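Local atomic coordinates of tannase (Lactobacillus plantarum, PDB entry 3WA7), a protein that catalyses the hydrolysis of galloyl ester bonds in tannins, releasing gallic acid, and belongs to the alpha/beta-hydrolase superfamily. Residues A[398-403]-A[437-442]; A[203-208]-A[428-433]; A[134-139]-A[170-175]. One frame throughout, in Å; residues are numbered along the deposited sequence.

Contact 1 (A[398-403]-A[437-442])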
loop_
_atom_site.group_PDB
_atom_site.type_symbol
_atom_site.label_atom_id
_atom_site.label_comp_id
_atom_site.label_asym_id
_atom_site.label_seq_id
_atom_site.Cartn_x
_atom_site.Cartn_y
_atom_site.Cartn_z
ATOM N N SER A 398 8.925 10.563 4.322
ATOM C CA SER A 398 9.903 11.594 3.991
ATOM C C SER A 398 9.269 12.925 3.606
ATOM O O SER A 398 9.801 13.989 3.916
ATOM C CB SER A 398 10.794 11.119 2.837
ATOM O OG SER A 398 11.528 9.967 3.205
ATOM N N TYR A 399 8.128 12.862 2.932
ATOM C CA TYR A 399 7.447 14.066 2.473
ATOM C C TYR A 399 6.639 14.780 3.548
ATOM O O TYR A 399 6.179 15.902 3.342
ATOM C CB TYR A 399 6.560 13.722 1.277
ATOM C CG TYR A 399 7.344 13.071 0.166
ATOM C CD1 TYR A 399 7.549 11.690 0.145
ATOM C CD2 TYR A 399 7.956 13.843 -0.819
ATOM C CE1 TYR A 399 8.350 11.098 -0.825
ATOM C CE2 TYR A 399 8.758 13.260 -1.792
ATOM C CZ TYR A 399 8.953 11.892 -1.790
ATOM O OH TYR A 399 9.749 11.315 -2.749
ATOM N N LEU A 400 6.475 14.137 4.699
ATOM C CA LEU A 400 5.723 14.737 5.795
ATOM C C LEU A 400 6.670 15.455 6.757
ATOM O O LEU A 400 6.247 16.317 7.526
ATOM C CB LEU A 400 4.931 13.662 6.548
ATOM C CG LEU A 400 4.026 12.764 5.697
ATOM C CD1 LEU A 400 3.318 11.750 6.591
ATOM C CD2 LEU A 400 3.009 13.612 4.944
ATOM N N THR A 401 7.950 15.102 6.702
ATOM C CA THR A 401 8.947 15.717 7.575
ATOM C C THR A 401 9.695 16.858 6.888
ATOM O O THR A 401 10.167 17.783 7.547
ATOM C CB THR A 401 9.975 14.678 8.066
ATOM O OG1 THR A 401 10.622 14.072 6.941
ATOM C CG2 THR A 401 9.286 13.595 8.884
ATOM N N THR A 402 9.802 16.784 5.564
ATOM C CA THR A 402 10.485 17.815 4.788
ATOM C C THR A 402 9.606 18.209 3.607
ATOM O O THR A 402 9.043 17.345 2.936
ATOM C CB THR A 402 11.836 17.306 4.243
ATOM O OG1 THR A 402 12.680 16.920 5.335
ATOM C CG2 THR A 402 12.533 18.398 3.437
ATOM N N THR A 403 9.488 19.511 3.357
ATOM C CA THR A 403 8.667 20.001 2.254
ATOM C C THR A 403 9.396 19.869 0.924
ATOM O O THR A 403 10.480 20.428 0.740
ATOM C CB THR A 403 8.279 21.488 2.451
ATOM O OG1 THR A 403 7.520 21.633 3.656
ATOM C CG2 THR A 403 7.449 21.981 1.279
ATOM N N HIS A 437 0.616 16.540 11.100
ATOM C CA HIS A 437 0.879 17.588 10.126
ATOM C C HIS A 437 -0.367 18.210 9.512
ATOM O O HIS A 437 -0.287 18.912 8.503
ATOM C CB HIS A 437 1.832 17.074 9.042
ATOM C CG HIS A 437 3.237 16.884 9.527
ATOM N ND1 HIS A 437 3.632 15.780 10.254
ATOM C CD2 HIS A 437 4.324 17.687 9.446
ATOM C CE1 HIS A 437 4.900 15.912 10.598
ATOM N NE2 HIS A 437 5.344 17.061 10.122
ATOM N N GLY A 438 -1.516 17.948 10.129
ATOM C CA GLY A 438 -2.763 18.535 9.671
ATOM C C GLY A 438 -3.527 17.885 8.535
ATOM O O GLY A 438 -4.498 18.464 8.045
ATOM N N TYR A 439 -3.114 16.699 8.106
ATOM C CA TYR A 439 -3.820 16.033 7.017
ATOM C C TYR A 439 -4.999 15.217 7.523
ATOM O O TYR A 439 -4.989 14.724 8.653
ATOM C CB TYR A 439 -2.862 15.131 6.233
ATOM C CG TYR A 439 -1.717 15.889 5.608
ATOM C CD1 TYR A 439 -0.453 15.892 6.195
ATOM C CD2 TYR A 439 -1.910 16.646 4.452
ATOM C CE1 TYR A 439 0.591 16.626 5.651
ATOM C CE2 TYR A 439 -0.868 17.390 3.900
ATOM C CZ TYR A 439 0.378 17.375 4.504
ATOM O OH TYR A 439 1.410 18.109 3.966
ATOM N N GLY A 440 -6.026 15.097 6.686
ATOM C CA GLY A 440 -7.194 14.321 7.054
ATOM C C GLY A 440 -6.824 12.852 7.002
ATOM O O GLY A 440 -6.276 12.380 6.003
ATOM N N ILE A 441 -7.112 12.123 8.073
ATOM C CA ILE A 441 -6.779 10.708 8.119
ATOM C C ILE A 441 -7.852 9.860 8.792
ATOM O O ILE A 441 -8.264 10.123 9.922
ATOM C CB ILE A 441 -5.402 10.494 8.829
ATOM C CG1 ILE A 441 -5.161 9.007 9.106
ATOM C CG2 ILE A 441 -5.340 11.317 10.108
ATOM C CD1 ILE A 441 -5.014 8.158 7.853
ATOM N N ASP A 442 -8.323 8.858 8.058
ATOM C CA ASP A 442 -9.324 7.915 8.543
ATOM C C ASP A 442 -8.526 6.627 8.671
ATOM O O ASP A 442 -8.085 6.060 7.667
ATOM C CB ASP A 442 -10.443 7.751 7.515
ATOM C CG ASP A 442 -11.533 6.818 7.990
ATOM O OD1 ASP A 442 -11.205 5.695 8.419
ATOM O OD2 ASP A 442 -12.720 7.206 7.936
#
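The Schellman motif that ends helix 425-436 presses H437 and Y439 against L400 of the short helix 398-401, just before the chain enters the edge strand 440-444 of the alpha/beta-hydrolase sheet. G438, with its positive phi, is the C-prime residue of the motif, and Y439 N turns back to bond L434 O. Beyond this turn Y439 points toward L400. There CD2 of L400 meets CE1 of Y439 at 3.9 Å, a slanting apolar contact with the phenol ring. CG of L400 lies beside its backbone N (chi1 -53°); with CD1 extended (chi2 180°), the other methyl, CD2, is the branch that meets the ring, while the side chain also packs on M433 and L434 of helix 425-436. The polar half of the contact is a useful warning that closeness alone does not make a hydrogen bond. The imidazole of H437 spends its ND1 on M433 O, in the last turn of the helix that H437 follows. The carbonyl of L400 rests instead over one face of that ring, where no ring N-H can point at it: L400 O is 3.0 Å from H437 CD2 and 2.8 Å from H437 NE2.

Contact 2 (A[203-208]-A[428-433])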
loop_
_atom_site.group_PDB
_atom_site.type_symbol
_atom_site.label_atom_id
_atom_site.label_comp_id
_atom_site.label_asym_id
_atom_site.label_seq_id
_atom_site.Cartn_x
_atom_site.Cartn_y
_atom_site.Cartn_z
ATOM N N TYR A 203 -4.384 -0.081 1.783
ATOM C CA TYR A 203 -4.572 -1.234 2.648
ATOM C C TYR A 203 -3.197 -1.813 2.954
ATOM O O TYR A 203 -2.369 -1.981 2.053
ATOM C CB TYR A 203 -5.454 -2.284 1.973
ATOM C CG TYR A 203 -6.878 -1.818 1.789
ATOM C CD1 TYR A 203 -7.247 -1.066 0.675
ATOM C CD2 TYR A 203 -7.850 -2.092 2.752
ATOM C CE1 TYR A 203 -8.548 -0.597 0.522
ATOM C CE2 TYR A 203 -9.151 -1.627 2.611
ATOM C CZ TYR A 203 -9.494 -0.881 1.492
ATOM O OH TYR A 203 -10.785 -0.432 1.344
ATOM N N CYS A 204 -2.964 -2.095 4.233
ATOM C CA CYS A 204 -1.700 -2.637 4.731
ATOM C C CYS A 204 -0.484 -2.179 3.930
ATOM O O CYS A 204 0.280 -2.995 3.419
ATOM C CB CYS A 204 -1.752 -4.173 4.791
ATOM S SG CYS A 204 -2.127 -5.049 3.241
ATOM N N PRO A 205 -0.282 -0.857 3.824
ATOM C CA PRO A 205 0.864 -0.347 3.067
ATOM C C PRO A 205 2.200 -0.805 3.641
ATOM O O PRO A 205 2.556 -0.467 4.771
ATOM C CB PRO A 205 0.683 1.169 3.138
ATOM C CG PRO A 205 -0.010 1.363 4.464
ATOM C CD PRO A 205 -1.034 0.245 4.451
ATOM N N ILE A 206 2.927 -1.590 2.857
ATOM C CA ILE A 206 4.227 -2.087 3.280
ATOM C C ILE A 206 5.226 -1.016 2.858
ATOM O O ILE A 206 5.786 -1.066 1.763
ATOM C CB ILE A 206 4.549 -3.428 2.594
ATOM C CG1 ILE A 206 3.445 -4.444 2.906
ATOM C CG2 ILE A 206 5.897 -3.954 3.073
ATOM C CD1 ILE A 206 3.337 -4.815 4.383
ATOM N N HIS A 207 5.414 -0.035 3.737
ATOM C CA HIS A 207 6.300 1.096 3.477
ATOM C C HIS A 207 7.260 1.336 4.642
ATOM O O HIS A 207 7.294 0.557 5.594
ATOM C CB HIS A 207 5.461 2.353 3.253
ATOM C CG HIS A 207 4.814 2.872 4.501
ATOM N ND1 HIS A 207 3.793 2.206 5.147
ATOM C CD2 HIS A 207 5.082 3.968 5.248
ATOM C CE1 HIS A 207 3.462 2.871 6.240
ATOM N NE2 HIS A 207 4.229 3.944 6.325
ATOM N N ASN A 208 8.023 2.428 4.569
ATOM C CA ASN A 208 9.001 2.768 5.610
ATOM C C ASN A 208 9.902 1.543 5.780
ATOM O O ASN A 208 10.253 1.135 6.894
ATOM C CB ASN A 208 8.270 3.112 6.917
ATOM C CG ASN A 208 9.165 3.806 7.926
ATOM O OD1 ASN A 208 10.235 4.307 7.582
ATOM N ND2 ASN A 208 8.722 3.849 9.180
ATOM N N ILE A 428 0.609 2.685 12.061
ATOM C CA ILE A 428 0.278 3.622 13.129
ATOM C C ILE A 428 1.148 4.879 13.031
ATOM O O ILE A 428 0.662 5.993 13.227
ATOM C CB ILE A 428 0.448 2.960 14.519
ATOM C CG1 ILE A 428 -0.629 1.882 14.700
ATOM C CG2 ILE A 428 0.338 4.011 15.619
ATOM C CD1 ILE A 428 -0.438 1.005 15.928
ATOM N N ILE A 429 2.428 4.700 12.720
ATOM C CA ILE A 429 3.336 5.835 12.580
ATOM C C ILE A 429 2.854 6.743 11.451
ATOM O O ILE A 429 2.839 7.966 11.592
ATOM C CB ILE A 429 4.779 5.370 12.277
ATOM C CG1 ILE A 429 5.408 4.773 13.541
ATOM C CG2 ILE A 429 5.614 6.547 11.771
ATOM C CD1 ILE A 429 6.748 4.093 13.300
ATOM N N LEU A 430 2.454 6.143 10.336
ATOM C CA LEU A 430 1.962 6.912 9.198
ATOM C C LEU A 430 0.706 7.694 9.584
ATOM O O LEU A 430 0.592 8.890 9.312
ATOM C CB LEU A 430 1.654 5.977 8.023
ATOM C CG LEU A 430 0.968 6.594 6.798
ATOM C CD1 LEU A 430 1.804 7.739 6.240
ATOM C CD2 LEU A 430 0.764 5.518 5.747
ATOM N N ALA A 431 -0.235 7.013 10.228
ATOM C CA ALA A 431 -1.478 7.652 10.639
ATOM C C ALA A 431 -1.254 8.833 11.583
ATOM O O ALA A 431 -1.860 9.894 11.420
ATOM C CB ALA A 431 -2.398 6.626 11.293
ATOM N N ILE A 432 -0.389 8.656 12.573
ATOM C CA ILE A 432 -0.143 9.731 13.525
ATOM C C ILE A 432 0.631 10.878 12.896
ATOM O O ILE A 432 0.334 12.044 13.154
ATOM C CB ILE A 432 0.605 9.214 14.769
ATOM C CG1 ILE A 432 -0.289 8.220 15.516
ATOM C CG2 ILE A 432 0.985 10.383 15.684
ATOM C CD1 ILE A 432 0.366 7.590 16.734
HETATM N N MSE A 433 1.615 10.558 12.059
HETATM C CA MSE A 433 2.386 11.615 11.417
HETATM C C MSE A 433 1.476 12.455 10.527
HETATM O O MSE A 433 1.626 13.672 10.455
HETATM C CB MSE A 433 3.538 11.036 10.595
HETATM C CG MSE A 433 4.509 12.104 10.123
HETATM SE SE MSE A 433 6.114 11.375 9.349
HETATM C CE MSE A 433 6.482 10.067 10.704
#
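Van der Waals packing joins H207 and P205 to L430 across this buried contact, and no hydrogen bond crosses between 203-208 and 428-433. L430 meets the imidazole of H207 with two carbons. Its CB stands 3.7 Å from H207 NE2, and its CD2 reaches 3.8 Å from H207 CE1, so the leucine lies obliquely against the part of the ring remote from CB of H207. CG of L430 is turned away from its backbone N (chi1 173°), which directs the isobutyl group to the loop. The same CD2 methyl extends to the proline, 4.4 Å from P205 CG, a looser touch.

The hydrogen bonds that fix the ring L430 packs on lie within 203-208. H207 ND1 donates to P205 O at 3.0 Å, with an N-H...O angle of 164°. The oxygen lies almost in the imidazole plane, although the donor sits well above the plane of the carbonyl. P205 O also receives a weak bond from H207 N at 3.1 Å, closing an inverse gamma turn centred on I206. One carbonyl thus ties both the backbone and the ring of H207, setting the ring's rotation.

Further out, N208 OD1 accepts from H211 and N395, and I206 makes a backbone bond to S163, the likely nucleophile. The loop leaves the end of strand 199-203, one of the parallel strands of the main sheet, and its C204 touches D419 and H451 of the probable Ser-His-Asp triad, as in alpha/beta-hydrolases, where catalytic residues sit in loops at the C-terminal ends of the parallel strands.

Contact 3 (A[134-139]-A[170-175])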
loop_
_atom_site.group_PDB
_atom_site.type_symbol
_atom_site.label_atom_id
_atom_site.label_comp_id
_atom_site.label_asym_id
_atom_site.label_seq_id
_atom_site.Cartn_x
_atom_site.Cartn_y
_atom_site.Cartn_z
ATOM N N VAL A 134 7.341 5.780 -10.401
ATOM C CA VAL A 134 7.495 6.592 -11.602
ATOM C C VAL A 134 6.322 6.258 -12.528
ATOM O O VAL A 134 5.715 7.154 -13.122
ATOM C CB VAL A 134 8.836 6.297 -12.321
ATOM C CG1 VAL A 134 8.835 6.905 -13.722
ATOM C CG2 VAL A 134 9.986 6.885 -11.517
ATOM N N ASP A 135 5.990 4.973 -12.633
ATOM C CA ASP A 135 4.874 4.559 -13.485
ATOM C C ASP A 135 3.537 5.061 -12.952
ATOM O O ASP A 135 2.683 5.490 -13.723
ATOM C CB ASP A 135 4.817 3.035 -13.627
ATOM C CG ASP A 135 5.828 2.502 -14.628
ATOM O OD1 ASP A 135 6.412 3.308 -15.384
ATOM O OD2 ASP A 135 6.028 1.272 -14.665
HETATM N N MSE A 136 3.348 5.002 -11.637
HETATM C CA MSE A 136 2.099 5.479 -11.052
HETATM C C MSE A 136 1.944 6.969 -11.358
HETATM O O MSE A 136 0.859 7.435 -11.709
HETATM C CB MSE A 136 2.096 5.251 -9.537
HETATM C CG MSE A 136 0.746 5.498 -8.873
HETATM SE SE MSE A 136 -0.612 4.227 -9.430
HETATM C CE MSE A 136 -1.630 5.358 -10.629
ATOM N N LYS A 137 3.040 7.712 -11.245
ATOM C CA LYS A 137 3.012 9.146 -11.513
ATOM C C LYS A 137 2.775 9.433 -12.991
ATOM O O LYS A 137 2.052 10.372 -13.337
ATOM C CB LYS A 137 4.321 9.799 -11.055
ATOM C CG LYS A 137 4.432 9.981 -9.543
ATOM C CD LYS A 137 5.854 10.359 -9.122
ATOM C CE LYS A 137 5.921 10.703 -7.634
ATOM N NZ LYS A 137 5.166 11.950 -7.328
ATOM N N ALA A 138 3.386 8.637 -13.864
ATOM C CA ALA A 138 3.206 8.828 -15.300
ATOM C C ALA A 138 1.738 8.618 -15.653
ATOM O O ALA A 138 1.175 9.354 -16.465
ATOM C CB ALA A 138 4.074 7.848 -16.083
ATOM N N ALA A 139 1.121 7.611 -15.041
ATOM C CA ALA A 139 -0.287 7.324 -15.296
ATOM C C ALA A 139 -1.151 8.483 -14.808
ATOM O O ALA A 139 -2.106 8.877 -15.473
ATOM C CB ALA A 139 -0.697 6.031 -14.602
ATOM N N ALA A 170 0.042 5.310 -1.198
ATOM C CA ALA A 170 0.461 6.280 -0.195
ATOM C C ALA A 170 1.569 7.185 -0.727
ATOM O O ALA A 170 1.545 8.398 -0.520
ATOM C CB ALA A 170 0.942 5.560 1.069
ATOM N N LEU A 171 2.543 6.597 -1.414
ATOM C CA LEU A 171 3.652 7.382 -1.949
ATOM C C LEU A 171 3.184 8.380 -3.007
ATOM O O LEU A 171 3.695 9.500 -3.074
ATOM C CB LEU A 171 4.724 6.461 -2.534
ATOM C CG LEU A 171 6.012 7.141 -3.004
ATOM C CD1 LEU A 171 6.654 7.948 -1.870
ATOM C CD2 LEU A 171 6.962 6.069 -3.498
ATOM N N ALA A 172 2.216 7.982 -3.829
ATOM C CA ALA A 172 1.687 8.875 -4.856
ATOM C C ALA A 172 1.053 10.092 -4.188
ATOM O O ALA A 172 1.228 11.224 -4.636
ATOM C CB ALA A 172 0.649 8.149 -5.716
ATOM N N GLY A 173 0.317 9.856 -3.107
ATOM C CA GLY A 173 -0.320 10.958 -2.409
ATOM C C GLY A 173 0.663 11.844 -1.666
ATOM O O GLY A 173 0.481 13.058 -1.581
ATOM N N ALA A 174 1.723 11.241 -1.141
ATOM C CA ALA A 174 2.716 11.988 -0.381
ATOM C C ALA A 174 3.724 12.789 -1.202
ATOM O O ALA A 174 4.183 13.843 -0.755
ATOM C CB ALA A 174 3.468 11.032 0.550
ATOM N N SER A 175 4.044 12.317 -2.406
ATOM C CA SER A 175 5.077 12.962 -3.219
ATOM C C SER A 175 4.669 13.768 -4.443
ATOM O O SER A 175 5.461 13.904 -5.374
ATOM C CB SER A 175 6.082 11.901 -3.671
ATOM O OG SER A 175 5.464 10.975 -4.555
HETATM O O HOH W 1 2.354 11.709 -7.018
#
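K137 reaches S175 with its ammonium group, which donates to both the backbone and the side chain of that one residue. NZ of K137 lies 2.8 Å from S175 O, well above the plane of that carbonyl, and 3.0 Å from S175 OG. The lysine chain runs extended until its last torsion, where a bend (chi4 -67°) swings NZ onto the serine. A water accepts from K137 NZ at 2.8 Å and donates a hydrogen bond to A172 O at 2.7 Å, so the ammonium also reaches the last turn of helix 164-174 indirectly. Beside this polar cluster the two helices touch through carbon: CG of M136, a selenomethionine introduced by labelling, packs on A172 CB at 4.1 Å.

The next shell holds the serine in place. S175 OG donates to L171 O at 2.7 Å, while S175 N bonds the same oxygen from the opposite face of its plane. The hydroxyl is therefore tied back to the helix end and offers an oxygen to the lysine. D195 forms a salt bridge with K137 NZ, supplying a counter-charge to this buried cation; all these partners share its three N-H groups. A methionine in place of K137 would probably leave S175 O and the carboxylate of D195 without their charged donor, and cut the water-mediated link to A172.

Beyond these lie the helices themselves. Helix 164-174 follows the probable nucleophile elbow around S163, and its neighbour 131-145 precedes strand 157-160; such side-by-side packing of two helices flanking the central sheet is characteristic of the alpha/beta-hydrolase fold.

How the contacts relate
The three contacts illustrate how one alpha/beta-hydrolase core is stitched from distant parts of the chain. Contact 3 closes first, between helices 131-145 and 164-174. The other two follow and interleave: 203-208 opens contact 2, 398-403 opens contact 1, then 428-433 and 437-442 complete them in the same order. Contacts 1 and 2 have centres about 11 Å apart: contact 2 lies on helix 425-436 and contact 1 on the turn and strand 440-444 that follow it; M433 packs on L400 and T401. Contact 3 lies about 16 Å, centre to centre, from each. Y399 packs on L171 and S175, so helix 398-401 joins helix 164-174, after the probable nucleophile, to the end of helix 425-436.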